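Local coordinates for protein aquaporin aqpM (Methanothermobacter marburgensis str. Marburg, PDB 2F2B) that forms a tetrameric membrane channel that lets water cross in either direction along an osmotic gradient and also gives a transient rise in glycerol flux, at residues A68-L73 against I177-T182; A84-L89 against K93-R98; G125-G130 against I212-D217; L132-P137 against L208-F213; T160-A165 against L235-Y240. All blocks are in the same frame, centred on the assembly; numbering follows the deposited sequence.

Contact 1 (A68-L73 against I177-T182); sequences ASIYAL and IIIGLT
Ile70 reaches over to the side chain of Ile179, and its outermost carbon does all the touching: Ile70 CD1 lies 3.9 Å from Ile179 CB and is just as close to the CG2 and CD1 branches. The two side chains cross at about a right angle, so one methyl meets a broad flank of the other isoleucine instead of running alongside it. A chi2 near trans (174°) stretches Ile70 out, so CD1 is the atom that arrives at Ile179.

The next residue, Tyr71, makes the polar half of the contact. Its hydroxyl oxygen accepts the backbone N-H of Ile177, with Ile177 N to Tyr71 OH at 3.1 Å and an N-H...O angle of 154°. The same hydroxyl is bonded to Gly173 O, so a tyrosine from helix 52-73 sits between the Ile177 amide in the first turn of helix 175-194 and the Gly173 carbonyl just ahead of that helix. Two bonds thus hold the hydroxyl. Ile177 adds a methyl beside it, with CG2 3.5 Å from Tyr71 OH.

Tyr71 also packs on Ile164 of the second subunit. The side chain of Ile179 lies about 4 Å from a bound glycerol, probably picked up from the crystallisation liquor. Two membrane-spanning helices joined by aliphatic packing and a tyrosine hydroxyl bonded to a backbone amide in the first turn belong to the helical bundle of the aquaporin fold.

Contact 2 (A84-L89 against K93-R98); sequences AVTIGL and KKFPGR
Leu89 O takes the backbone N-H of Lys94, the hydrogen bond that joins these two segments. Lys94 N to Leu89 O is 2.8 Å, and the N-H...O angle is 157°. Lys93, with phi at +58°, is the C-prime residue of a Schellman motif: the chain turns back at the end of helix 83-91, and the bond to Leu89 O is the longer-span member of the pair that defines it. The turn brings Lys94 CB to 3.4 Å from Leu89 O, while the lysine chain, bent at chi2, carries its ammonium off toward the surface.

Beyond the polar turn comes an apolar layer. Leu89 CB rests on Phe95 CB at 3.8 Å. Phe95 has CG anti to its own backbone nitrogen (chi1 -169°), which swings the ring back along the helix until its CE2 is 3.7 Å from the Thr86 CG2 methyl. That methyl approaches obliquely.

The second shell fixes both partners. Thr86 OG1 is hydrogen-bonded to His80 ND1 and to Gln107 NE2, leaving CG2 to meet the phenyl ring, and His80 also packs edge-to-face with Phe95.

Helix 83-91 begins in the first NPA motif, which ends at Ala84, and lies among three membrane helices. Leu89 packs on Met158 and Val166 of helix 143-166, and Ile87 on Ile230 and Val234 of helix 224-243 and on Ile104 of helix 100-122. Phe95, in the loop that follows, packs on Val100, where helix 100-122 starts.

Contact 3 (G125-G130 against I212-D217); sequences GAATVG and IFAGTD
Ala127 O and Thr216 OG1 are tied together by one water, whose shorter leg is the 2.9 Å hydrogen bond to Thr216 OG1. On the other leg the water donates to Ala127 O at 3.1 Å. No direct hydrogen bond spans these two segments, so the water carries their polar link. Thr216 turns OG1 to a place opposite its own carbonyl carbon (chi1 -52°), which brings OG1 to the water.

The apolar part of the contact is a meeting of two alanines. Ala214 CB sits 3.9 Å from Ala127 CB and is equally near the Ala127 carbonyl oxygen; Thr128 N is a little farther. With such short side chains the backbones come close, and the CA atoms of Thr128 and Ala214 are 5.3 Å apart. Each segment is shaped by its own turn. Gly125 O holds Val129 N at 2.9 Å and also Gly130 N at 3.0 Å, a double grip that closes the short helix 125-128. At Gly215 segment 212-217 leaves helical geometry with phi at +64°, sending Thr216 back toward the water.

Both segments lie on the predicted extracellular side. Helix 125-128 is wedged between the end of helix 200-214 and helix 100-122: Ala127 packs on Leu119 of the latter, as does Phe213 from the end of helix 200-214.

Contact 4 (L132-P137 against L208-F213); sequences LGATAP and LNDMIF
The carboxylate of Asp210 is the flat group at the centre of this contact, and its two oxygens go to different residues of the loop. OD1 is set against Leu132, with Asp210 OD1 3.6 Å from Leu132 CB and similarly near CG and CD1. OD2 turns to the next small side chain: Asp210 OD2 to Ala134 CB is 3.2 Å. The side chains of Leu132 and Asp210 slide past each other in opposite directions, and no hydrogen bond crosses between the segments. Off the interface and wholly within helix 200-214, Ile212 CG2 lies 3.7 Å above the centre of one face of the neighbouring Phe213 ring.

Leu132 drives the rest of the packing. Its CG is anti to the carbonyl carbon (chi1 -72°), which brings Leu132 CD1 down on Asn209 CB at a tight 3.4 Å, the two side chains crossing at about a right angle. Leu132 and Gly133 both have positive phi, a sharp bend that lets the loop present Leu132 and then Ala134 to the same helix.

The loop runs on toward the pore. Gly133 O accepts from Arg202 NH2; placed directly after the second NPA motif, Arg202 corresponds to the arginine of the aromatic/arginine constriction of aquaporins. Thr135 O is bonded to Tyr207 OH, a further tie to helix 200-214. Segment 132-137 therefore threads between several helices: Leu132 touches Ser115 of helix 100-122, and Pro137 reaches Ile224 and Tyr225 at the start of helix 224-243.

Contact 5 (T160-A165 against L235-Y240); sequences TIMGIA and LAALTY
Met162 starts with its CB over one face of the Tyr240 ring, displaced toward the ring's CG: Met162 CB is 3.8 Å from the ring centroid and 19° off the normal, a CH-pi contact. The nearest ring atom is Tyr240 CG, 3.6 Å from that CB. Going outward, Met162 CG passes Tyr240 CB and comes 4.2 Å from Ala237 CA. SD follows loosely over the alanine methyl, with Met162 SD 4.5 Å from Ala237 CB. Then the chain doubles back. Bends at chi2 and chi3 curl it so that Met162 CE returns to Tyr240, 3.8 Å from CD1.

The far end of the tyrosine lies along the backbone next door, where Gly163 CA meets the phenol end obliquely, 3.6 Å from Tyr240 OH. The helix has a wider pi-type turn here, at 162-165. A chi1 of -171° directs the Tyr240 ring at helix 143-166. The axes of segments 160-165 and 235-240 are 9.6 Å apart at an angle of 49°.

Tyr240 OH is bonded to Asp167 OD1, and Tyr240 also packs on Ala72 of the third subunit. The chemistry therefore divides along one side chain: dispersion and CH-pi forces hold the ring against Met162, while the hydroxyl finds its polar partner beyond the contact, which probably limits how far the phenol can slide.

Overall arrangement
Contacts 3 and 4 lie on the predicted extracellular side, and contacts 1 and 5 on the other side of the chain's centre. Contacts 3 and 4 have centres 6 Å apart and both use helix 200-214; Ala126 O to Leu132 N at 2.7 Å and Thr216 N to Asp210 O probably bond them together. Contact 4 adjoins Arg202, just past the second NPA motif. Contact 5 lies about 36 Å from contact 3, centre to centre, and touches both contact 1 and contact 2: Ile161 packs on Val85 of contact 2, which includes the last residue of the first NPA motif, and on Ile179 of contact 1. Contacts 1 and 5 also both meet the third subunit, so they take part in tetramer packing.

Contact 1 (A68-L73 against I177-T182)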
# COMPACT_ATOMS: atom_id res chain seq x y z
N ALA A 68 -7.24 8.35 -8.25
CA ALA A 68 -8.68 8.44 -8.47
C ALA A 68 -9.01 9.58 -9.43
O ALA A 68 -9.79 9.42 -10.38
CB ALA A 68 -9.40 8.65 -7.14
N SER A 69 -8.39 10.74 -9.20
CA SER A 69 -8.62 11.91 -10.04
C SER A 69 -8.20 11.68 -11.50
O SER A 69 -8.91 12.09 -12.42
CB SER A 69 -7.88 13.12 -9.47
OG SER A 69 -8.44 13.52 -8.23
N ILE A 70 -7.05 11.04 -11.70
CA ILE A 70 -6.58 10.78 -13.05
C ILE A 70 -7.50 9.82 -13.80
O ILE A 70 -7.77 10.00 -14.99
CB ILE A 70 -5.13 10.23 -13.02
CG1 ILE A 70 -4.18 11.33 -12.53
CG2 ILE A 70 -4.72 9.75 -14.42
CD1 ILE A 70 -2.74 10.88 -12.33
N TYR A 71 -8.00 8.79 -13.11
CA TYR A 71 -8.90 7.85 -13.78
C TYR A 71 -10.25 8.50 -14.06
O TYR A 71 -10.91 8.18 -15.05
CB TYR A 71 -9.07 6.58 -12.94
CG TYR A 71 -7.86 5.68 -13.01
CD1 TYR A 71 -7.53 5.02 -14.20
CD2 TYR A 71 -6.99 5.55 -11.93
CE1 TYR A 71 -6.37 4.24 -14.30
CE2 TYR A 71 -5.83 4.79 -12.02
CZ TYR A 71 -5.52 4.14 -13.20
OH TYR A 71 -4.35 3.42 -13.30
N ALA A 72 -10.65 9.44 -13.21
CA ALA A 72 -11.93 10.12 -13.40
C ALA A 72 -11.87 11.29 -14.37
O ALA A 72 -12.80 11.51 -15.15
CB ALA A 72 -12.46 10.61 -12.04
N LEU A 73 -10.76 12.03 -14.34
CA LEU A 73 -10.63 13.23 -15.17
C LEU A 73 -9.55 13.21 -16.24
O LEU A 73 -9.48 14.14 -17.05
CB LEU A 73 -10.40 14.43 -14.25
CG LEU A 73 -11.34 14.51 -13.04
CD1 LEU A 73 -10.82 15.56 -12.07
CD2 LEU A 73 -12.76 14.85 -13.49
N ILE A 177 -2.55 5.09 -11.48
CA ILE A 177 -2.03 4.45 -10.28
C ILE A 177 -0.53 4.66 -10.09
O ILE A 177 -0.08 4.89 -8.98
CB ILE A 177 -2.40 2.94 -10.23
CG1 ILE A 177 -2.04 2.36 -8.86
CG2 ILE A 177 -1.69 2.17 -11.34
CD1 ILE A 177 -2.74 3.06 -7.70
N ILE A 178 0.24 4.60 -11.18
CA ILE A 178 1.68 4.79 -11.04
C ILE A 178 2.03 6.21 -10.62
O ILE A 178 2.89 6.42 -9.77
CB ILE A 178 2.40 4.42 -12.36
CG1 ILE A 178 2.16 2.94 -12.67
CG2 ILE A 178 3.89 4.72 -12.25
CD1 ILE A 178 2.40 1.99 -11.48
N ILE A 179 1.37 7.20 -11.21
CA ILE A 179 1.64 8.59 -10.85
C ILE A 179 1.28 8.83 -9.38
O ILE A 179 2.05 9.44 -8.64
CB ILE A 179 0.86 9.56 -11.77
CG1 ILE A 179 1.41 9.47 -13.19
CG2 ILE A 179 0.99 11.00 -11.25
CD1 ILE A 179 0.61 10.24 -14.23
N GLY A 180 0.13 8.32 -8.96
CA GLY A 180 -0.27 8.50 -7.57
C GLY A 180 0.68 7.84 -6.58
O GLY A 180 1.07 8.45 -5.58
N LEU A 181 1.08 6.60 -6.85
CA LEU A 181 1.99 5.91 -5.95
C LEU A 181 3.37 6.56 -5.94
O LEU A 181 4.05 6.58 -4.92
CB LEU A 181 2.10 4.42 -6.33
CG LEU A 181 0.80 3.63 -6.16
CD1 LEU A 181 1.04 2.18 -6.57
CD2 LEU A 181 0.32 3.70 -4.71
N THR A 182 3.78 7.12 -7.08
CA THR A 182 5.08 7.79 -7.14
C THR A 182 5.06 8.99 -6.19
O THR A 182 6.01 9.23 -5.45
CB THR A 182 5.39 8.24 -8.57
OG1 THR A 182 5.48 7.08 -9.41
CG2 THR A 182 6.72 8.99 -8.62

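Contact 2 (A84-L89 against K93-R98)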
# COMPACT_ATOMS: atom_id res chain seq x y z
N ALA A 84 3.19 22.93 -12.13
CA ALA A 84 4.51 22.48 -12.57
C ALA A 84 4.41 21.43 -13.68
O ALA A 84 5.27 21.36 -14.56
CB ALA A 84 5.30 21.93 -11.39
N VAL A 85 3.36 20.61 -13.64
CA VAL A 85 3.17 19.58 -14.67
C VAL A 85 2.73 20.26 -15.96
O VAL A 85 3.21 19.94 -17.04
CB VAL A 85 2.10 18.55 -14.23
CG1 VAL A 85 1.74 17.64 -15.41
CG2 VAL A 85 2.64 17.72 -13.07
N THR A 86 1.81 21.21 -15.84
CA THR A 86 1.31 21.95 -17.00
C THR A 86 2.48 22.65 -17.70
O THR A 86 2.60 22.58 -18.93
CB THR A 86 0.26 23.01 -16.57
OG1 THR A 86 -0.85 22.35 -15.95
CG2 THR A 86 -0.24 23.80 -17.77
N ILE A 87 3.33 23.30 -16.92
CA ILE A 87 4.49 24.00 -17.48
C ILE A 87 5.50 23.01 -18.04
O ILE A 87 6.11 23.24 -19.09
CB ILE A 87 5.14 24.91 -16.41
CG1 ILE A 87 4.18 26.06 -16.08
CG2 ILE A 87 6.48 25.46 -16.91
CD1 ILE A 87 4.62 26.94 -14.92
N GLY A 88 5.68 21.89 -17.34
CA GLY A 88 6.61 20.87 -17.82
C GLY A 88 6.21 20.34 -19.18
O GLY A 88 7.05 20.19 -20.07
N LEU A 89 4.92 20.05 -19.35
CA LEU A 89 4.40 19.54 -20.62
C LEU A 89 4.56 20.60 -21.70
O LEU A 89 4.92 20.30 -22.84
CB LEU A 89 2.92 19.17 -20.47
CG LEU A 89 2.61 17.99 -19.55
CD1 LEU A 89 1.10 17.88 -19.32
CD2 LEU A 89 3.16 16.71 -20.17
N LYS A 93 6.56 20.98 -25.71
CA LYS A 93 5.51 21.05 -26.72
C LYS A 93 4.46 19.94 -26.64
O LYS A 93 4.01 19.42 -27.66
CB LYS A 93 6.15 21.05 -28.12
CG LYS A 93 7.28 22.05 -28.27
CD LYS A 93 6.83 23.45 -27.87
CE LYS A 93 8.00 24.43 -27.86
NZ LYS A 93 7.58 25.78 -27.38
N LYS A 94 4.07 19.59 -25.42
CA LYS A 94 3.06 18.55 -25.22
C LYS A 94 1.76 19.15 -24.71
O LYS A 94 0.81 18.43 -24.41
CB LYS A 94 3.58 17.49 -24.25
CG LYS A 94 4.79 16.72 -24.76
CD LYS A 94 4.44 15.89 -25.98
CE LYS A 94 5.64 15.11 -26.49
NZ LYS A 94 5.27 14.28 -27.67
N PHE A 95 1.73 20.47 -24.59
CA PHE A 95 0.54 21.19 -24.13
C PHE A 95 0.64 22.61 -24.68
O PHE A 95 1.69 23.25 -24.56
CB PHE A 95 0.48 21.23 -22.60
CG PHE A 95 -0.85 21.71 -22.06
CD1 PHE A 95 -2.00 20.95 -22.22
CD2 PHE A 95 -0.94 22.92 -21.38
CE1 PHE A 95 -3.23 21.39 -21.73
CE2 PHE A 95 -2.16 23.37 -20.89
CZ PHE A 95 -3.31 22.60 -21.06
N PRO A 96 -0.44 23.12 -25.28
CA PRO A 96 -0.45 24.47 -25.85
C PRO A 96 -0.25 25.61 -24.86
O PRO A 96 -0.89 25.65 -23.80
CB PRO A 96 -1.80 24.54 -26.57
CG PRO A 96 -2.66 23.65 -25.74
CD PRO A 96 -1.76 22.47 -25.45
N GLY A 97 0.63 26.54 -25.21
CA GLY A 97 0.89 27.67 -24.34
C GLY A 97 -0.34 28.51 -24.06
O GLY A 97 -0.47 29.09 -22.99
N ARG A 98 -1.26 28.57 -25.03
CA ARG A 98 -2.48 29.35 -24.87
C ARG A 98 -3.41 28.83 -23.77
O ARG A 98 -4.31 29.55 -23.33
CB ARG A 98 -3.25 29.40 -26.20
CG ARG A 98 -3.63 28.04 -26.74
CD ARG A 98 -4.47 28.16 -28.00
NE ARG A 98 -4.81 26.86 -28.55
CZ ARG A 98 -3.97 26.06 -29.19
NH1 ARG A 98 -2.71 26.44 -29.38
NH2 ARG A 98 -4.37 24.88 -29.64

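Contact 3 (G125-G130 against I212-D217)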
# COMPACT_ATOMS: atom_id res chain seq x y z
N GLY A 125 -9.52 23.67 14.18
CA GLY A 125 -8.29 23.01 14.58
C GLY A 125 -7.45 22.49 13.42
O GLY A 125 -6.24 22.31 13.55
N ALA A 126 -8.10 22.24 12.29
CA ALA A 126 -7.38 21.74 11.12
C ALA A 126 -6.35 22.78 10.67
O ALA A 126 -5.34 22.44 10.05
CB ALA A 126 -8.36 21.46 9.98
N ALA A 127 -6.61 24.04 10.99
CA ALA A 127 -5.70 25.12 10.63
C ALA A 127 -4.81 25.55 11.79
O ALA A 127 -3.60 25.68 11.64
CB ALA A 127 -6.50 26.32 10.11
N THR A 128 -5.41 25.76 12.96
CA THR A 128 -4.64 26.20 14.13
C THR A 128 -3.70 25.15 14.69
O THR A 128 -2.66 25.48 15.26
CB THR A 128 -5.58 26.71 15.26
OG1 THR A 128 -6.47 25.66 15.67
CG2 THR A 128 -6.39 27.90 14.79
N VAL A 129 -4.05 23.87 14.51
CA VAL A 129 -3.22 22.78 14.99
C VAL A 129 -2.57 22.05 13.81
O VAL A 129 -1.36 21.78 13.82
CB VAL A 129 -4.05 21.77 15.83
CG1 VAL A 129 -3.18 20.58 16.23
CG2 VAL A 129 -4.61 22.45 17.06
N GLY A 130 -3.37 21.76 12.79
CA GLY A 130 -2.86 21.05 11.63
C GLY A 130 -2.26 21.89 10.52
O GLY A 130 -1.66 21.35 9.59
N ILE A 212 -5.82 33.40 6.25
CA ILE A 212 -7.15 33.91 6.57
C ILE A 212 -7.77 33.36 7.86
O ILE A 212 -8.42 34.11 8.60
CB ILE A 212 -8.13 33.62 5.42
CG1 ILE A 212 -7.63 34.27 4.13
CG2 ILE A 212 -9.53 34.12 5.78
CD1 ILE A 212 -8.44 33.90 2.90
N PHE A 213 -7.57 32.08 8.13
CA PHE A 213 -8.17 31.45 9.30
C PHE A 213 -7.24 31.07 10.45
O PHE A 213 -7.70 30.83 11.57
CB PHE A 213 -8.96 30.22 8.85
CG PHE A 213 -10.04 30.54 7.86
CD1 PHE A 213 -11.20 31.20 8.25
CD2 PHE A 213 -9.88 30.22 6.51
CE1 PHE A 213 -12.19 31.53 7.32
CE2 PHE A 213 -10.85 30.54 5.58
CZ PHE A 213 -12.01 31.20 5.98
N ALA A 214 -5.94 31.00 10.20
CA ALA A 214 -5.00 30.65 11.26
C ALA A 214 -4.07 31.81 11.59
O ALA A 214 -3.28 31.73 12.53
CB ALA A 214 -4.19 29.42 10.86
N GLY A 215 -4.16 32.88 10.81
CA GLY A 215 -3.30 34.03 11.04
C GLY A 215 -1.84 33.68 10.82
O GLY A 215 -0.95 34.38 11.30
N THR A 216 -1.61 32.60 10.09
CA THR A 216 -0.25 32.15 9.80
C THR A 216 0.18 32.67 8.43
O THR A 216 -0.51 32.46 7.43
CB THR A 216 -0.15 30.61 9.81
OG1 THR A 216 -0.71 30.11 11.04
CG2 THR A 216 1.30 30.17 9.71
N ASP A 217 1.33 33.34 8.40
CA ASP A 217 1.88 33.91 7.17
C ASP A 217 3.11 33.12 6.73
O ASP A 217 4.20 33.29 7.27
CB ASP A 217 2.25 35.37 7.45
CG ASP A 217 2.88 36.06 6.26
OD1 ASP A 217 2.95 35.47 5.16
OD2 ASP A 217 3.30 37.23 6.43
O HOH W 1 -0.91 27.26 11.44

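Contact 4 (L132-P137 against L208-F213)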
# COMPACT_ATOMS: atom_id res chain seq x y z
N LEU A 132 -3.53 23.09 8.12
CA LEU A 132 -4.16 22.69 6.87
C LEU A 132 -3.19 21.98 5.94
O LEU A 132 -3.32 22.03 4.72
CB LEU A 132 -4.79 23.90 6.17
CG LEU A 132 -6.06 24.45 6.86
CD1 LEU A 132 -6.53 25.73 6.17
CD2 LEU A 132 -7.16 23.39 6.80
N GLY A 133 -2.21 21.30 6.54
CA GLY A 133 -1.22 20.58 5.76
C GLY A 133 -0.35 21.45 4.87
O GLY A 133 0.09 21.00 3.81
N ALA A 134 -0.10 22.69 5.28
CA ALA A 134 0.73 23.59 4.48
C ALA A 134 2.18 23.10 4.46
O ALA A 134 2.70 22.63 5.47
CB ALA A 134 0.66 25.01 5.04
N THR A 135 2.82 23.22 3.30
CA THR A 135 4.21 22.79 3.17
C THR A 135 5.19 23.92 3.50
O THR A 135 5.08 25.03 2.98
CB THR A 135 4.52 22.31 1.73
OG1 THR A 135 4.20 23.36 0.80
CG2 THR A 135 3.69 21.07 1.39
N ALA A 136 6.15 23.62 4.37
CA ALA A 136 7.18 24.59 4.76
C ALA A 136 8.41 23.83 5.22
O ALA A 136 8.32 22.68 5.65
CB ALA A 136 6.66 25.49 5.89
N PRO A 137 9.60 24.46 5.12
CA PRO A 137 10.81 23.77 5.56
C PRO A 137 10.68 23.30 7.00
O PRO A 137 10.18 24.03 7.86
CB PRO A 137 11.90 24.83 5.39
CG PRO A 137 11.39 25.65 4.24
CD PRO A 137 9.92 25.79 4.57
N LEU A 208 -3.08 30.19 1.62
CA LEU A 208 -4.14 31.19 1.61
C LEU A 208 -5.08 31.02 2.80
O LEU A 208 -5.35 31.98 3.53
CB LEU A 208 -4.94 31.11 0.30
CG LEU A 208 -6.08 32.11 0.14
CD1 LEU A 208 -5.53 33.53 0.23
CD2 LEU A 208 -6.79 31.90 -1.19
N ASN A 209 -5.59 29.81 2.99
CA ASN A 209 -6.50 29.57 4.09
C ASN A 209 -5.85 29.68 5.47
O ASN A 209 -6.51 30.12 6.43
CB ASN A 209 -7.19 28.21 3.91
CG ASN A 209 -8.19 28.22 2.77
OD1 ASN A 209 -7.84 28.01 1.61
ND2 ASN A 209 -9.45 28.49 3.10
N ASP A 210 -4.58 29.31 5.59
CA ASP A 210 -3.89 29.43 6.87
C ASP A 210 -3.77 30.90 7.24
O ASP A 210 -3.88 31.27 8.41
CB ASP A 210 -2.48 28.83 6.80
CG ASP A 210 -2.46 27.34 7.06
OD1 ASP A 210 -3.42 26.83 7.67
OD2 ASP A 210 -1.48 26.68 6.67
N MET A 211 -3.54 31.74 6.24
CA MET A 211 -3.42 33.17 6.46
C MET A 211 -4.74 33.76 6.94
O MET A 211 -4.78 34.51 7.91
CB MET A 211 -2.99 33.86 5.16
CG MET A 211 -3.12 35.38 5.19
SD MET A 211 -2.65 36.12 3.61
CE MET A 211 -4.12 35.85 2.65
N ILE A 212 -5.82 33.40 6.25
CA ILE A 212 -7.15 33.91 6.57
C ILE A 212 -7.77 33.36 7.86
O ILE A 212 -8.42 34.11 8.60
CB ILE A 212 -8.13 33.62 5.42
CG1 ILE A 212 -7.63 34.27 4.13
CG2 ILE A 212 -9.53 34.12 5.78
CD1 ILE A 212 -8.44 33.90 2.90
N PHE A 213 -7.57 32.08 8.13
CA PHE A 213 -8.17 31.45 9.30
C PHE A 213 -7.24 31.07 10.45
O PHE A 213 -7.70 30.83 11.57
CB PHE A 213 -8.96 30.22 8.85
CG PHE A 213 -10.04 30.54 7.86
CD1 PHE A 213 -11.20 31.20 8.25
CD2 PHE A 213 -9.88 30.22 6.51
CE1 PHE A 213 -12.19 31.53 7.32
CE2 PHE A 213 -10.85 30.54 5.58
CZ PHE A 213 -12.01 31.20 5.98

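Contact 5 (T160-A165 against L235-Y240)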
# COMPACT_ATOMS: atom_id res chain seq x y z
N THR A 160 8.38 10.48 -14.51
CA THR A 160 7.49 9.33 -14.46
C THR A 160 6.27 9.64 -15.34
O THR A 160 5.83 8.81 -16.12
CB THR A 160 7.04 9.04 -13.01
OG1 THR A 160 8.19 8.73 -12.21
CG2 THR A 160 6.07 7.85 -12.97
N ILE A 161 5.76 10.87 -15.22
CA ILE A 161 4.61 11.28 -16.02
C ILE A 161 4.96 11.18 -17.51
O ILE A 161 4.14 10.73 -18.32
CB ILE A 161 4.18 12.73 -15.67
CG1 ILE A 161 3.47 12.73 -14.31
CG2 ILE A 161 3.26 13.30 -16.76
CD1 ILE A 161 3.15 14.12 -13.76
N MET A 162 6.17 11.57 -17.87
CA MET A 162 6.60 11.51 -19.27
C MET A 162 6.60 10.06 -19.77
O MET A 162 6.10 9.77 -20.86
CB MET A 162 8.01 12.08 -19.43
CG MET A 162 8.12 13.59 -19.23
SD MET A 162 7.18 14.53 -20.47
CE MET A 162 8.15 14.21 -21.95
N GLY A 163 7.15 9.16 -18.97
CA GLY A 163 7.22 7.77 -19.37
C GLY A 163 5.94 6.96 -19.37
O GLY A 163 5.73 6.12 -20.25
N ILE A 164 5.05 7.23 -18.41
CA ILE A 164 3.81 6.46 -18.30
C ILE A 164 2.54 7.13 -18.84
O ILE A 164 1.56 6.44 -19.11
CB ILE A 164 3.58 6.03 -16.83
CG1 ILE A 164 2.62 4.84 -16.77
CG2 ILE A 164 2.99 7.19 -16.03
CD1 ILE A 164 3.13 3.60 -17.48
N ALA A 165 2.54 8.45 -19.00
CA ALA A 165 1.35 9.13 -19.48
C ALA A 165 1.52 9.85 -20.82
O ALA A 165 0.59 9.91 -21.62
CB ALA A 165 0.84 10.11 -18.43
N LEU A 235 13.28 20.32 -16.03
CA LEU A 235 14.51 19.56 -16.16
C LEU A 235 14.21 18.10 -16.51
O LEU A 235 14.91 17.50 -17.33
CB LEU A 235 15.33 19.61 -14.86
CG LEU A 235 16.00 20.95 -14.50
CD1 LEU A 235 16.74 20.81 -13.18
CD2 LEU A 235 16.96 21.35 -15.61
N ALA A 236 13.17 17.54 -15.90
CA ALA A 236 12.79 16.15 -16.16
C ALA A 236 12.24 15.98 -17.57
O ALA A 236 12.56 15.01 -18.26
CB ALA A 236 11.74 15.69 -15.13
N ALA A 237 11.39 16.92 -17.99
CA ALA A 237 10.80 16.86 -19.32
C ALA A 237 11.90 16.92 -20.38
O ALA A 237 11.90 16.14 -21.33
CB ALA A 237 9.82 18.01 -19.51
N LEU A 238 12.84 17.84 -20.21
CA LEU A 238 13.95 17.99 -21.15
C LEU A 238 14.87 16.78 -21.15
O LEU A 238 15.38 16.37 -22.20
CB LEU A 238 14.75 19.26 -20.81
CG LEU A 238 14.00 20.57 -21.04
CD1 LEU A 238 14.83 21.73 -20.51
CD2 LEU A 238 13.71 20.75 -22.52
N THR A 239 15.08 16.19 -19.98
CA THR A 239 15.92 15.01 -19.84
C THR A 239 15.29 13.82 -20.55
O THR A 239 15.96 13.08 -21.27
CB THR A 239 16.14 14.65 -18.35
OG1 THR A 239 16.84 15.71 -17.70
CG2 THR A 239 16.94 13.36 -18.22
N TYR A 240 13.98 13.64 -20.36
CA TYR A 240 13.29 12.53 -21.00
C TYR A 240 13.36 12.67 -22.52
O TYR A 240 13.62 11.70 -23.23
CB TYR A 240 11.83 12.48 -20.55
CG TYR A 240 11.11 11.23 -21.01
CD1 TYR A 240 10.43 11.20 -22.22
CD2 TYR A 240 11.15 10.07 -20.24
CE1 TYR A 240 9.80 10.04 -22.66
CE2 TYR A 240 10.53 8.90 -20.67
CZ TYR A 240 9.86 8.89 -21.88
OH TYR A 240 9.25 7.74 -22.31